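Uncharacterized protein (Vibrio parahaemolyticus, PDB 1ZBP) is of unknown function but belongs to the ImpE family, whose genes occur in type VI secretion clusters, and may have an accessory role there. Local coordinates at residues 192-196 against 197-201; 6-10 against 11-15. All blocks are in the same frame, centred on the assembly; numbering follows the deposited sequence.

Interaction 1: 192-196 against 197-201; sequences VEFDI and DGLGE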
loop_
_atom_site.group_PDB
_atom_site.type_symbol
_atom_site.label_atom_id
_atom_site.label_comp_id
_atom_site.label_asym_id
_atom_site.label_seq_id
_atom_site.Cartn_x
_atom_site.Cartn_y
_atom_site.Cartn_z
ATOM N N VAL A 192 7.809 -7.445 2.060
ATOM C CA VAL A 192 8.391 -7.709 0.756
ATOM C C VAL A 192 9.901 -7.560 0.798
ATOM O O VAL A 192 10.442 -6.758 1.568
ATOM C CB VAL A 192 7.823 -6.755 -0.333
ATOM C CG1 VAL A 192 6.319 -6.962 -0.496
ATOM C CG2 VAL A 192 8.124 -5.316 0.020
ATOM N N GLU A 193 10.570 -8.368 -0.015
ATOM C CA GLU A 193 12.025 -8.353 -0.146
ATOM C C GLU A 193 12.255 -7.831 -1.553
ATOM O O GLU A 193 11.670 -8.354 -2.499
ATOM C CB GLU A 193 12.605 -9.771 -0.048
ATOM C CG GLU A 193 13.471 -10.046 1.183
ATOM C CD GLU A 193 12.801 -10.996 2.168
ATOM O OE1 GLU A 193 12.321 -12.071 1.726
ATOM O OE2 GLU A 193 12.769 -10.670 3.380
ATOM N N PHE A 194 13.092 -6.811 -1.701
ATOM C CA PHE A 194 13.344 -6.253 -3.019
ATOM C C PHE A 194 14.817 -5.945 -3.297
ATOM O O PHE A 194 15.709 -6.257 -2.500
ATOM C CB PHE A 194 12.519 -4.978 -3.192
ATOM C CG PHE A 194 12.745 -3.965 -2.109
ATOM C CD1 PHE A 194 13.922 -3.227 -2.057
ATOM C CD2 PHE A 194 11.787 -3.751 -1.132
ATOM C CE1 PHE A 194 14.136 -2.282 -1.045
ATOM C CE2 PHE A 194 11.991 -2.812 -0.118
ATOM C CZ PHE A 194 13.163 -2.080 -0.074
ATOM N N ASP A 195 15.045 -5.336 -4.456
ATOM C CA ASP A 195 16.360 -4.926 -4.931
ATOM C C ASP A 195 16.032 -3.949 -6.041
ATOM O O ASP A 195 15.838 -4.347 -7.185
ATOM C CB ASP A 195 17.140 -6.120 -5.493
ATOM C CG ASP A 195 18.456 -5.712 -6.156
ATOM O OD1 ASP A 195 19.210 -6.616 -6.583
ATOM O OD2 ASP A 195 18.743 -4.497 -6.260
ATOM N N ILE A 196 15.934 -2.672 -5.690
ATOM C CA ILE A 196 15.610 -1.649 -6.673
ATOM C C ILE A 196 16.760 -0.653 -6.793
ATOM O O ILE A 196 17.517 -0.439 -5.844
ATOM C CB ILE A 196 14.294 -0.885 -6.301
ATOM C CG1 ILE A 196 14.575 0.186 -5.262
ATOM C CG2 ILE A 196 13.258 -1.858 -5.712
ATOM C CD1 ILE A 196 14.122 1.563 -5.685
ATOM N N ASP A 197 16.879 -0.051 -7.969
ATOM C CA ASP A 197 17.905 0.943 -8.231
ATOM C C ASP A 197 17.673 2.126 -7.307
ATOM O O ASP A 197 16.554 2.633 -7.216
ATOM C CB ASP A 197 17.819 1.389 -9.690
ATOM C CG ASP A 197 17.993 0.233 -10.655
ATOM O OD1 ASP A 197 17.552 0.343 -11.824
ATOM O OD2 ASP A 197 18.587 -0.783 -10.231
ATOM N N GLY A 198 18.724 2.559 -6.617
ATOM C CA GLY A 198 18.591 3.694 -5.720
ATOM C C GLY A 198 18.406 3.321 -4.258
ATOM O O GLY A 198 18.401 4.200 -3.388
ATOM N N LEU A 199 18.245 2.025 -3.988
ATOM C CA LEU A 199 18.063 1.527 -2.622
ATOM C C LEU A 199 18.827 0.220 -2.402
ATOM O O LEU A 199 19.046 -0.191 -1.263
ATOM C CB LEU A 199 16.576 1.294 -2.326
ATOM C CG LEU A 199 15.628 2.496 -2.416
ATOM C CD1 LEU A 199 14.186 2.039 -2.235
ATOM C CD2 LEU A 199 16.009 3.521 -1.371
ATOM N N GLY A 200 19.238 -0.424 -3.492
ATOM C CA GLY A 200 19.963 -1.678 -3.382
ATOM C C GLY A 200 19.069 -2.760 -2.812
ATOM O O GLY A 200 17.849 -2.695 -2.967
ATOM N N GLU A 201 19.655 -3.760 -2.162
ATOM C CA GLU A 201 18.855 -4.834 -1.573
ATOM C C GLU A 201 18.265 -4.377 -0.246
ATOM O O GLU A 201 18.970 -3.838 0.607
ATOM C CB GLU A 201 19.705 -6.081 -1.344
ATOM C CG GLU A 201 20.349 -6.607 -2.613
ATOM C CD GLU A 201 20.824 -8.046 -2.475
ATOM O OE1 GLU A 201 21.578 -8.332 -1.520
ATOM O OE2 GLU A 201 20.449 -8.885 -3.326
#
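The carbonyl oxygen of I196 is gripped by two backbone amides of the following turn, G200 N at 2.9 Å and L199 N at 3.2 Å. L199 and G200 thus share one partner, a classic beta bulge in the hairpin that joins strand 189-196 to strand 202-207. G200 N comes nearly along the I196 C=O axis, whereas L199 N sits above the carbonyl plane. A weak return bond, I196 N to G200 O, closes the pair. Glycine suits both G198 and G200, where phi is positive and, at G198, a CB would jam against the preceding carbonyl oxygen.

The side chains of I196 and L199 run side by side, their CD1 atoms 3.5 Å apart. A chi1 of 81° sets CG1 of I196 between its own N and C, beside L199, and CD1 continues along the leucine. V168 and F166 of strand 165-169 continue this apolar patch. On the other face, D195 and E201 cross obliquely; D195 OD1 and E201 OE2 are 4.2 Å apart, like charges that solvent probably screens. D197 OD2 accepts a hydrogen bond from N174 ND2. At the edge of the F194 ring, near its plane, G200 O lies 4.1 Å from CD1.

Interaction 2: 6-10 against 11-15; sequences NALSE and GQLQQ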
loop_
_atom_site.group_PDB
_atom_site.type_symbol
_atom_site.label_atom_id
_atom_site.label_comp_id
_atom_site.label_asym_id
_atom_site.label_seq_id
_atom_site.Cartn_x
_atom_site.Cartn_y
_atom_site.Cartn_z
ATOM N N ASN A 6 -14.916 -14.295 14.239
ATOM C CA ASN A 6 -15.985 -14.871 13.434
ATOM C C ASN A 6 -16.639 -13.733 12.648
ATOM O O ASN A 6 -17.097 -13.920 11.518
ATOM C CB ASN A 6 -17.013 -15.553 14.346
ATOM C CG ASN A 6 -17.496 -16.889 13.795
ATOM O OD1 ASN A 6 -18.259 -16.944 12.826
ATOM N ND2 ASN A 6 -17.042 -17.979 14.413
ATOM N N ALA A 7 -16.673 -12.546 13.244
ATOM C CA ALA A 7 -17.255 -11.395 12.572
ATOM C C ALA A 7 -16.324 -10.963 11.444
ATOM O O ALA A 7 -16.765 -10.386 10.454
ATOM C CB ALA A 7 -17.458 -10.254 13.561
ATOM N N LEU A 8 -15.034 -11.250 11.603
ATOM C CA LEU A 8 -14.035 -10.898 10.596
ATOM C C LEU A 8 -14.125 -11.844 9.394
ATOM O O LEU A 8 -13.742 -11.482 8.280
ATOM C CB LEU A 8 -12.624 -10.951 11.198
ATOM C CG LEU A 8 -11.479 -10.330 10.384
ATOM C CD1 LEU A 8 -11.704 -8.831 10.259
ATOM C CD2 LEU A 8 -10.137 -10.600 11.066
ATOM N N SER A 9 -14.622 -13.058 9.621
ATOM C CA SER A 9 -14.781 -14.030 8.537
ATOM C C SER A 9 -15.974 -13.625 7.667
ATOM O O SER A 9 -16.025 -13.936 6.479
ATOM C CB SER A 9 -15.023 -15.441 9.092
ATOM O OG SER A 9 -13.857 -15.979 9.685
ATOM N N GLU A 10 -16.934 -12.934 8.275
ATOM C CA GLU A 10 -18.116 -12.490 7.558
ATOM C C GLU A 10 -17.859 -11.138 6.912
ATOM O O GLU A 10 -18.798 -10.413 6.571
ATOM C CB GLU A 10 -19.314 -12.386 8.506
ATOM C CG GLU A 10 -19.719 -13.705 9.162
ATOM C CD GLU A 10 -19.823 -14.856 8.169
ATOM O OE1 GLU A 10 -18.777 -15.478 7.868
ATOM O OE2 GLU A 10 -20.946 -15.128 7.681
ATOM N N GLY A 11 -16.582 -10.801 6.762
ATOM C CA GLY A 11 -16.206 -9.536 6.159
ATOM C C GLY A 11 -16.720 -8.336 6.925
ATOM O O GLY A 11 -16.853 -7.251 6.366
ATOM N N GLN A 12 -17.014 -8.526 8.207
ATOM C CA GLN A 12 -17.520 -7.431 9.026
ATOM C C GLN A 12 -16.390 -6.823 9.859
ATOM O O GLN A 12 -16.072 -7.313 10.945
ATOM C CB GLN A 12 -18.636 -7.931 9.945
ATOM C CG GLN A 12 -19.804 -6.962 10.060
ATOM C CD GLN A 12 -20.635 -6.899 8.786
ATOM O OE1 GLN A 12 -21.463 -6.000 8.614
ATOM N NE2 GLN A 12 -20.425 -7.864 7.891
ATOM N N LEU A 13 -15.791 -5.754 9.339
ATOM C CA LEU A 13 -14.686 -5.080 10.009
ATOM C C LEU A 13 -15.161 -4.240 11.188
ATOM O O LEU A 13 -14.609 -4.343 12.279
ATOM C CB LEU A 13 -13.922 -4.191 9.019
ATOM C CG LEU A 13 -12.574 -3.640 9.509
ATOM C CD1 LEU A 13 -11.619 -4.794 9.783
ATOM C CD2 LEU A 13 -11.983 -2.710 8.466
ATOM N N GLN A 14 -16.180 -3.414 10.979
ATOM C CA GLN A 14 -16.685 -2.580 12.059
ATOM C C GLN A 14 -17.118 -3.425 13.257
ATOM O O GLN A 14 -16.735 -3.141 14.394
ATOM C CB GLN A 14 -17.852 -1.725 11.573
ATOM C CG GLN A 14 -17.496 -0.807 10.418
ATOM C CD GLN A 14 -16.217 -0.028 10.665
ATOM O OE1 GLN A 14 -15.118 -0.581 10.594
ATOM N NE2 GLN A 14 -16.354 1.261 10.971
ATOM N N GLN A 15 -17.909 -4.466 13.001
ATOM C CA GLN A 15 -18.384 -5.353 14.064
ATOM C C GLN A 15 -17.224 -6.016 14.803
ATOM O O GLN A 15 -17.240 -6.120 16.029
ATOM C CB GLN A 15 -19.320 -6.432 13.485
ATOM C CG GLN A 15 -19.622 -7.597 14.443
ATOM C CD GLN A 15 -20.581 -8.634 13.856
ATOM O OE1 GLN A 15 -20.429 -9.061 12.710
ATOM N NE2 GLN A 15 -21.557 -9.059 14.654
#
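The methyl of A7 lies over one face of the Q15 side-chain amide, with CB of A7 3.3 Å from OE1 and 3.5 Å from CD of Q15. A second flat group, the amide of Q12, folds back over the turn and offers NE2 to the carbonyl oxygen of E10 in a weak bond of 3.3 Å. The backbone from A7 to Q12 forms a Schellman motif that ends helix 4-7. Its outer bond goes from Q12 N to A7 O at 2.9 Å, and its inner, weak one from G11 N to L8 O, which closes a type I turn from L8 to G11.

G11 is the C-prime residue: its phi of 61° reverses the chain, and a CB there would clash with E10 O, so glycine fits. Q12 then serves as the N-cap residue of helix 13-25, leaving no more than this turn between the two helices. Alanine suits position 7, being small enough for the amide of Q15 to settle on it. Q15 reaches it because CG stands anti to the backbone N (chi1 167°) and the chain stays extended beyond.

L8 and L13 lie side by side on the flank that faces helix 31-44 and L220, where L40 packs on L8 and I43 on L13. L8 O has a second donor in R222 NH1, so the weak turn bond is not its sole support. The two leucines meet through their CD1 methyls, 4.1 Å apart.

How the interactions relate
From the N terminus, interaction 2 comes first: it closes the tight turn between helix 4-7 and helix 13-25. The chain then runs through the remaining helices of the N-terminal half and into the antiparallel sheet, where interaction 1 closes the turn between strand 189-196 and the edge strand 202-207 at one side of the sheet. The two loops stand in series, neither nesting nor crossing, and do not touch: their centres are 36 Å apart, on opposite sides of the chain's centre. Segment 6-15 also leans on later parts, since helix 216-219 and R222, shortly after strand 202-207, return to pack against it.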